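Side-chain contacts in multicopper oxidase (Uncultured bacterium, PDB 4E9X), which probably couples the one-electron oxidation of substrates at a mononuclear copper to the reduction of dioxygen to water at a trinuclear copper cluster: residues I59-G63 with V64-G68; M307-D311 with G312-E316; I15-A18 with P19-Y23. All blocks are in the same frame, centred on the assembly; numbering follows the deposited sequence.

Contact 1: residues I59-G63 with V64-G68. With CU (copper (II) ion), chain K; CU (copper (II) ion), chain E.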
loop_
_atom_site.group_PDB
_atom_site.type_symbol
_atom_site.label_atom_id
_atom_site.label_comp_id
_atom_site.label_asym_id
_atom_site.label_seq_id
_atom_site.Cartn_x
_atom_site.Cartn_y
_atom_site.Cartn_z
ATOM N N ILE A 59 2.200 -20.240 -18.309
ATOM C CA ILE A 59 2.483 -18.798 -18.376
ATOM C C ILE A 59 1.147 -18.079 -18.499
ATOM O O ILE A 59 0.397 -18.333 -19.442
ATOM C CB ILE A 59 3.395 -18.418 -19.535
ATOM C CG1 ILE A 59 4.703 -19.234 -19.573
ATOM C CG2 ILE A 59 3.715 -16.903 -19.440
ATOM C CD1 ILE A 59 5.659 -18.710 -20.679
ATOM N N HIS A 60 0.901 -17.173 -17.555
ATOM C CA HIS A 60 -0.163 -16.194 -17.635
ATOM C C HIS A 60 0.382 -14.852 -18.123
ATOM O O HIS A 60 1.470 -14.386 -17.742
ATOM C CB HIS A 60 -0.810 -16.024 -16.253
ATOM C CG HIS A 60 -1.702 -14.815 -16.192
ATOM N ND1 HIS A 60 -2.830 -14.650 -16.973
ATOM C CD2 HIS A 60 -1.620 -13.709 -15.398
ATOM C CE1 HIS A 60 -3.367 -13.466 -16.699
ATOM N NE2 HIS A 60 -2.667 -12.885 -15.722
ATOM N N TRP A 61 -0.368 -14.195 -18.983
ATOM C CA TRP A 61 0.009 -12.946 -19.665
ATOM C C TRP A 61 -0.776 -11.838 -18.999
ATOM O O TRP A 61 -1.945 -11.603 -19.297
ATOM C CB TRP A 61 -0.260 -13.056 -21.193
ATOM C CG TRP A 61 0.374 -14.346 -21.667
ATOM C CD1 TRP A 61 -0.259 -15.543 -21.773
ATOM C CD2 TRP A 61 1.734 -14.590 -22.087
ATOM N NE1 TRP A 61 0.622 -16.515 -22.224
ATOM C CE2 TRP A 61 1.861 -15.973 -22.433
ATOM C CE3 TRP A 61 2.854 -13.752 -22.195
ATOM C CZ2 TRP A 61 3.069 -16.540 -22.880
ATOM C CZ3 TRP A 61 4.038 -14.347 -22.637
ATOM C CH2 TRP A 61 4.180 -15.693 -22.982
ATOM N N HIS A 62 -0.172 -11.202 -17.998
ATOM C CA HIS A 62 -0.858 -10.285 -17.105
ATOM C C HIS A 62 -1.078 -8.982 -17.827
ATOM O O HIS A 62 -0.160 -8.240 -18.111
ATOM C CB HIS A 62 -0.037 -10.166 -15.815
ATOM C CG HIS A 62 -0.700 -9.268 -14.785
ATOM N ND1 HIS A 62 -0.795 -9.664 -13.454
ATOM C CD2 HIS A 62 -1.250 -8.007 -14.835
ATOM C CE1 HIS A 62 -1.369 -8.661 -12.781
ATOM N NE2 HIS A 62 -1.668 -7.674 -13.632
ATOM N N GLY A 63 -2.365 -8.660 -17.952
ATOM C CA GLY A 63 -2.817 -7.463 -18.629
ATOM C C GLY A 63 -3.326 -7.736 -20.041
ATOM O O GLY A 63 -4.046 -6.878 -20.592
ATOM N N VAL A 64 -3.005 -8.931 -20.562
ATOM C CA VAL A 64 -3.519 -9.302 -21.884
ATOM C C VAL A 64 -4.946 -9.724 -21.738
ATOM O O VAL A 64 -5.294 -10.584 -20.908
ATOM C CB VAL A 64 -2.664 -10.477 -22.454
ATOM C CG1 VAL A 64 -3.246 -11.055 -23.730
ATOM C CG2 VAL A 64 -1.228 -9.970 -22.701
ATOM N N HIS A 65 -5.868 -9.108 -22.482
ATOM C CA HIS A 65 -7.262 -9.455 -22.218
ATOM C C HIS A 65 -7.649 -10.853 -22.638
ATOM O O HIS A 65 -8.638 -11.382 -22.115
ATOM C CB HIS A 65 -8.135 -8.486 -23.051
ATOM C CG HIS A 65 -8.119 -7.079 -22.560
ATOM N ND1 HIS A 65 -8.609 -6.005 -23.310
ATOM C CD2 HIS A 65 -7.737 -6.599 -21.363
ATOM C CE1 HIS A 65 -8.497 -4.921 -22.592
ATOM N NE2 HIS A 65 -7.974 -5.231 -21.410
ATOM N N GLN A 66 -6.927 -11.421 -23.606
ATOM C CA GLN A 66 -7.292 -12.718 -24.182
ATOM C C GLN A 66 -8.695 -12.666 -24.773
ATOM O O GLN A 66 -9.522 -13.501 -24.505
ATOM C CB GLN A 66 -7.215 -13.861 -23.145
ATOM C CG GLN A 66 -5.821 -13.948 -22.521
ATOM C CD GLN A 66 -4.757 -14.537 -23.458
ATOM O OE1 GLN A 66 -5.019 -14.958 -24.575
ATOM N NE2 GLN A 66 -3.527 -14.513 -22.948
ATOM N N LYS A 67 -8.933 -11.652 -25.591
ATOM C CA LYS A 67 -10.214 -11.417 -26.232
ATOM C C LYS A 67 -10.495 -12.569 -27.193
ATOM O O LYS A 67 -9.855 -12.665 -28.254
ATOM C CB LYS A 67 -10.209 -10.072 -26.961
ATOM C CG LYS A 67 -11.494 -9.542 -27.519
ATOM C CD LYS A 67 -12.664 -9.571 -26.541
ATOM C CE LYS A 67 -13.496 -8.301 -26.527
ATOM N NZ LYS A 67 -12.855 -7.250 -25.656
ATOM N N GLY A 68 -11.422 -13.435 -26.810
ATOM C CA GLY A 68 -11.818 -14.596 -27.575
ATOM C C GLY A 68 -10.746 -15.676 -27.529
ATOM O O GLY A 68 -10.791 -16.625 -28.308
HETATM CU CU CU K . -3.447 -11.545 -14.695
HETATM CU CU CU E . -0.151 -11.244 -12.583
HETATM O O HOH W 1 -3.188 -14.010 -20.145
#
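Trp61 and Val64 meet round a tight turn. CB of Trp61 lies against the CG2 branch of Val64, 3.6 Å away. That branch stands beside the backbone N of Val64, on the side of Trp61, because CG1 takes the position anti to N (chi1 172°). The type II turn from Trp61 to Val64 is closed by the hydrogen bond from Val64 N to Trp61 O, 3.1 Å. Gly63 holds the third position of the turn with a positive phi. Gln66 reaches back toward the indole from the loop. Its NE2 sits 3.6 Å from CD1 of Trp61, and the amide and ring planes are 58° apart. A water lies in the indole plane at the ring edge. It donates to Trp61 O at 2.8 Å and accepts from Gln66 NE2 at 2.9 Å. The other end of the amide, OE1, is hydrogen-bonded to Thr69 OG1. His60 and His62, on either side of Trp61 in the strand, bind two different coppers. NE2 of His60 and ND1 of His62 each lie 1.9 Å from their own copper. In the second subunit His204 binds the copper of His60, and His254 the copper of His62. Asp227 of that subunit holds His62 NE2 by a hydrogen bond. The His-X-His strand pair is the hallmark of the trinuclear copper site of multicopper oxidases, here completed between subunits.

Contact 2: residues M307-D311 with G312-E316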
loop_
_atom_site.group_PDB
_atom_site.type_symbol
_atom_site.label_atom_id
_atom_site.label_comp_id
_atom_site.label_asym_id
_atom_site.label_seq_id
_atom_site.Cartn_x
_atom_site.Cartn_y
_atom_site.Cartn_z
ATOM N N MET A 307 11.825 -10.834 -29.086
ATOM C CA MET A 307 12.061 -11.382 -27.752
ATOM C C MET A 307 13.572 -11.336 -27.496
ATOM O O MET A 307 14.401 -11.764 -28.341
ATOM C CB MET A 307 11.472 -12.771 -27.547
ATOM C CG MET A 307 11.957 -13.392 -26.212
ATOM S SD MET A 307 11.312 -15.108 -26.060
ATOM C CE MET A 307 9.711 -14.762 -25.449
ATOM N N PHE A 308 13.985 -10.783 -26.356
ATOM C CA PHE A 308 15.372 -10.501 -26.072
ATOM C C PHE A 308 15.799 -11.115 -24.758
ATOM O O PHE A 308 15.265 -10.802 -23.690
ATOM C CB PHE A 308 15.638 -8.961 -25.971
ATOM C CG PHE A 308 15.274 -8.245 -27.242
ATOM C CD1 PHE A 308 16.283 -7.936 -28.149
ATOM C CD2 PHE A 308 13.954 -7.901 -27.499
ATOM C CE1 PHE A 308 15.981 -7.290 -29.334
ATOM C CE2 PHE A 308 13.678 -7.294 -28.717
ATOM C CZ PHE A 308 14.685 -6.971 -29.620
ATOM N N ASP A 309 16.781 -12.012 -24.863
ATOM C CA ASP A 309 17.478 -12.527 -23.679
ATOM C C ASP A 309 18.509 -11.503 -23.207
ATOM O O ASP A 309 18.847 -10.548 -23.933
ATOM C CB ASP A 309 18.196 -13.853 -23.918
ATOM C CG ASP A 309 17.305 -15.056 -24.143
ATOM O OD1 ASP A 309 16.082 -14.939 -24.148
ATOM O OD2 ASP A 309 17.879 -16.164 -24.380
ATOM N N HIS A 310 19.001 -11.687 -21.996
ATOM C CA HIS A 310 20.062 -10.823 -21.533
ATOM C C HIS A 310 20.980 -11.650 -20.632
ATOM O O HIS A 310 20.555 -12.209 -19.596
ATOM C CB HIS A 310 19.535 -9.609 -20.764
ATOM C CG HIS A 310 20.660 -8.773 -20.199
ATOM N ND1 HIS A 310 21.769 -8.457 -20.967
ATOM C CD2 HIS A 310 20.776 -8.197 -18.983
ATOM C CE1 HIS A 310 22.560 -7.700 -20.192
ATOM N NE2 HIS A 310 21.997 -7.547 -18.996
ATOM N N ASP A 311 22.272 -11.717 -21.025
ATOM C CA ASP A 311 23.152 -12.584 -20.259
ATOM C C ASP A 311 23.433 -12.050 -18.872
ATOM O O ASP A 311 23.787 -12.833 -18.003
ATOM C CB ASP A 311 24.473 -12.854 -21.006
ATOM C CG ASP A 311 25.218 -11.636 -21.479
ATOM O OD1 ASP A 311 24.987 -10.529 -20.921
ATOM O OD2 ASP A 311 25.992 -11.758 -22.467
ATOM N N GLY A 312 23.231 -10.763 -18.567
ATOM C CA GLY A 312 23.425 -10.290 -17.183
ATOM C C GLY A 312 22.389 -10.870 -16.259
ATOM O O GLY A 312 22.556 -10.789 -15.043
ATOM N N PHE A 313 21.306 -11.434 -16.809
ATOM C CA PHE A 313 20.238 -12.017 -15.972
ATOM C C PHE A 313 20.308 -13.533 -15.958
ATOM O O PHE A 313 19.478 -14.174 -15.282
ATOM C CB PHE A 313 18.878 -11.623 -16.561
ATOM C CG PHE A 313 18.612 -10.118 -16.556
ATOM C CD1 PHE A 313 19.198 -9.276 -15.646
ATOM C CD2 PHE A 313 17.709 -9.614 -17.479
ATOM C CE1 PHE A 313 18.850 -7.932 -15.679
ATOM C CE2 PHE A 313 17.371 -8.259 -17.515
ATOM C CZ PHE A 313 17.946 -7.397 -16.567
ATOM N N LYS A 314 21.233 -14.155 -16.680
ATOM C CA LYS A 314 21.282 -15.617 -16.756
ATOM C C LYS A 314 21.839 -16.300 -15.507
ATOM O O LYS A 314 22.776 -15.775 -14.884
ATOM C CB LYS A 314 22.175 -16.049 -17.938
ATOM C CG LYS A 314 21.432 -15.822 -19.270
ATOM C CD LYS A 314 22.485 -16.091 -20.345
ATOM C CE LYS A 314 22.035 -15.910 -21.749
ATOM N NZ LYS A 314 21.218 -17.094 -22.063
ATOM N N GLY A 315 21.233 -17.452 -15.150
ATOM C CA GLY A 315 21.764 -18.220 -14.016
ATOM C C GLY A 315 22.592 -19.384 -14.553
ATOM O O GLY A 315 22.787 -19.598 -15.755
ATOM N N GLU A 316 23.093 -20.152 -13.584
ATOM C CA GLU A 316 23.980 -21.272 -13.840
ATOM C C GLU A 316 23.187 -22.579 -13.777
ATOM O O GLU A 316 22.429 -22.838 -12.818
ATOM C CB GLU A 316 25.109 -21.282 -12.781
ATOM C CG GLU A 316 26.014 -20.061 -12.849
ATOM C CD GLU A 316 27.146 -20.099 -11.814
ATOM O OE1 GLU A 316 27.207 -21.044 -10.982
ATOM O OE2 GLU A 316 27.961 -19.151 -11.861
HETATM O O HOH W 2 20.457 -16.031 -24.658
#
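His310 and Phe313 are joined where the chain leaves a strand end and turns through a short 3-10 segment. Phe313 N donates a hydrogen bond to His310 O at 3.0 Å, and Lys314 N donates one to Asp311 O at 3.2 Å. Both link residues three apart. The turn brings the two rings together as a T-shaped pair. The edge of His310 points at the face of Phe313, with centroids 4.7 Å apart and planes at 89°. CD2 of the imidazole stands over the centre of the phenyl ring. CG of His310 is anti to its backbone N, and this chi1 of 176° directs the ring toward Gly312. Gly312 N lies over the centre of one imidazole face, and its CA makes a CH-pi contact with that ring. A hydrogen bond from NE2 to Asp292 OD2 should limit rotation of the ring. Farther out, Lys314 lays its CD against CB of Asp311 at 3.9 Å. A water links its NZ to Asp309, at 2.9 Å from NZ and 2.6 Å from OD2. OD1 of the same carboxylate accepts a hydrogen bond from Asn29 ND2. Tyr297 meets the Phe313 ring edge-to-face. The turn connects strand 306-308, whose Phe308 pairs with Leu36 in strand 36-40, to strand 316-317, which pairs with strand 3-18.

Contact 3: residues I15-A18 with P19-Y23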
loop_
_atom_site.group_PDB
_atom_site.type_symbol
_atom_site.label_atom_id
_atom_site.label_comp_id
_atom_site.label_asym_id
_atom_site.label_seq_id
_atom_site.Cartn_x
_atom_site.Cartn_y
_atom_site.Cartn_z
ATOM N N ILE A 15 20.837 -18.373 -9.542
ATOM C CA ILE A 15 21.243 -17.002 -9.776
ATOM C C ILE A 15 21.886 -16.443 -8.540
ATOM O O ILE A 15 21.596 -16.890 -7.454
ATOM C CB ILE A 15 20.043 -16.089 -10.236
ATOM C CG1 ILE A 15 18.903 -16.146 -9.235
ATOM C CG2 ILE A 15 19.613 -16.500 -11.635
ATOM C CD1 ILE A 15 17.844 -15.063 -9.504
ATOM N N LYS A 16 22.734 -15.471 -8.693
ATOM C CA LYS A 16 23.281 -14.781 -7.525
ATOM C C LYS A 16 22.442 -13.545 -7.278
ATOM O O LYS A 16 22.458 -12.647 -8.099
ATOM C CB LYS A 16 24.748 -14.382 -7.780
ATOM C CG LYS A 16 25.354 -13.772 -6.501
ATOM C CD LYS A 16 26.814 -13.533 -6.658
ATOM C CE LYS A 16 27.792 -14.524 -6.074
ATOM N NZ LYS A 16 27.343 -15.898 -5.799
ATOM N N VAL A 17 21.691 -13.528 -6.192
ATOM C CA VAL A 17 20.823 -12.380 -5.892
ATOM C C VAL A 17 21.595 -11.310 -5.120
ATOM O O VAL A 17 21.417 -10.119 -5.357
ATOM C CB VAL A 17 19.598 -12.876 -5.104
ATOM C CG1 VAL A 17 18.704 -11.733 -4.564
ATOM C CG2 VAL A 17 18.729 -13.761 -5.946
ATOM N N ALA A 18 22.440 -11.752 -4.163
ATOM C CA ALA A 18 23.155 -10.836 -3.294
ATOM C C ALA A 18 24.530 -11.476 -3.012
ATOM O O ALA A 18 24.638 -12.705 -3.215
ATOM C CB ALA A 18 22.362 -10.700 -1.986
ATOM N N PRO A 19 25.505 -10.751 -2.504
ATOM C CA PRO A 19 26.770 -11.364 -2.057
ATOM C C PRO A 19 26.387 -12.474 -1.073
ATOM O O PRO A 19 25.616 -12.283 -0.085
ATOM C CB PRO A 19 27.455 -10.197 -1.404
ATOM C CG PRO A 19 26.977 -9.003 -2.202
ATOM C CD PRO A 19 25.492 -9.288 -2.251
ATOM N N GLY A 20 26.842 -13.704 -1.401
ATOM C CA GLY A 20 26.525 -14.830 -0.566
ATOM C C GLY A 20 25.132 -15.400 -0.553
ATOM O O GLY A 20 24.864 -16.330 0.233
ATOM N N LEU A 21 24.235 -14.905 -1.390
ATOM C CA LEU A 21 22.940 -15.515 -1.584
ATOM C C LEU A 21 22.812 -15.916 -3.064
ATOM O O LEU A 21 22.536 -15.113 -3.947
ATOM C CB LEU A 21 21.793 -14.568 -1.215
ATOM C CG LEU A 21 20.434 -15.252 -1.413
ATOM C CD1 LEU A 21 20.281 -16.402 -0.424
ATOM C CD2 LEU A 21 19.267 -14.245 -1.306
ATOM N N ASP A 22 23.001 -17.216 -3.286
ATOM C CA ASP A 22 22.706 -17.912 -4.540
ATOM C C ASP A 22 21.320 -18.535 -4.427
ATOM O O ASP A 22 21.024 -19.086 -3.360
ATOM C CB ASP A 22 23.756 -19.012 -4.747
ATOM C CG ASP A 22 25.101 -18.293 -4.937
ATOM O OD1 ASP A 22 25.171 -17.315 -5.686
ATOM O OD2 ASP A 22 26.078 -18.720 -4.274
ATOM N N TYR A 23 20.492 -18.475 -5.440
ATOM C CA TYR A 23 19.087 -18.844 -5.288
ATOM C C TYR A 23 18.674 -19.749 -6.438
ATOM O O TYR A 23 18.907 -19.414 -7.603
ATOM C CB TYR A 23 18.244 -17.558 -5.240
ATOM C CG TYR A 23 17.042 -17.677 -4.317
ATOM C CD1 TYR A 23 17.136 -17.172 -3.012
ATOM C CD2 TYR A 23 15.835 -18.249 -4.682
ATOM C CE1 TYR A 23 16.114 -17.230 -2.089
ATOM C CE2 TYR A 23 14.781 -18.327 -3.768
ATOM C CZ TYR A 23 14.921 -17.830 -2.501
ATOM O OH TYR A 23 13.843 -17.888 -1.617
#
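Ala18, Tyr23 and Leu21 lose the most surface where this hairpin closes. CB of Ala18 packs on CB of Leu21 at 4.0 Å, and both lie on the same face of the sheet as Ile15 and Tyr23. Ala18 O accepts a hydrogen bond from Leu21 N at 2.9 Å and closes a type II turn through Pro19 and Gly20. Leu21 extends its CG anti to the backbone N (chi1 -179°) and runs alongside Val17, with CD2 4.1 Å from CB of Val17. Its carbonyl oxygen takes two N-H groups, a hydrogen bond from Val17 N at 2.9 Å and a weak one from Ala18 N. Tyr23 pairs with Ile15 through two backbone hydrogen bonds. Its CB touches CG2 of Val17 at 3.9 Å. The phenol OH goes on to hydrogen-bond with Glu148 O, and its ring meets Trp147 edge-to-face. Tyr167 packs on Ala18 and Leu21. The other face carries a salt bridge. Lys16 and Asp22 run alongside each other, and the lysine bends at its last two torsions so that its NZ meets Asp22 OD1 at 2.6 Å. The oxygen uses its syn lone pair, on the side of OD2. Val17 and Ala18 both stand opposite Leu21, which shifts the register by one. The result is a beta hairpin with a type II turn and a classic beta bulge, part of what is probably the first cupredoxin-like domain.

The three contacts follow one another along the chain in the order 3, 1, 2. Contacts 2 and 3 touch: CA of Gly315 packs on CG2 of Ile15 at 3.6 Å, where strand 316-317 runs antiparallel to strand 3-18. Their centres are 16 Å apart. Contact 1 carries the copper ligands. It lies on the opposite side of the chain's centre from contact 3, with nearest atoms about 17 Å apart. Contact 2 comes within about 6 Å of contact 1, nearest atoms, without touching it. These two also share a sheet, in which strands 60-62 and 306-308 are the outermost within this chain. The side chain of Tyr23 in contact 3 is about 13 Å from a copper.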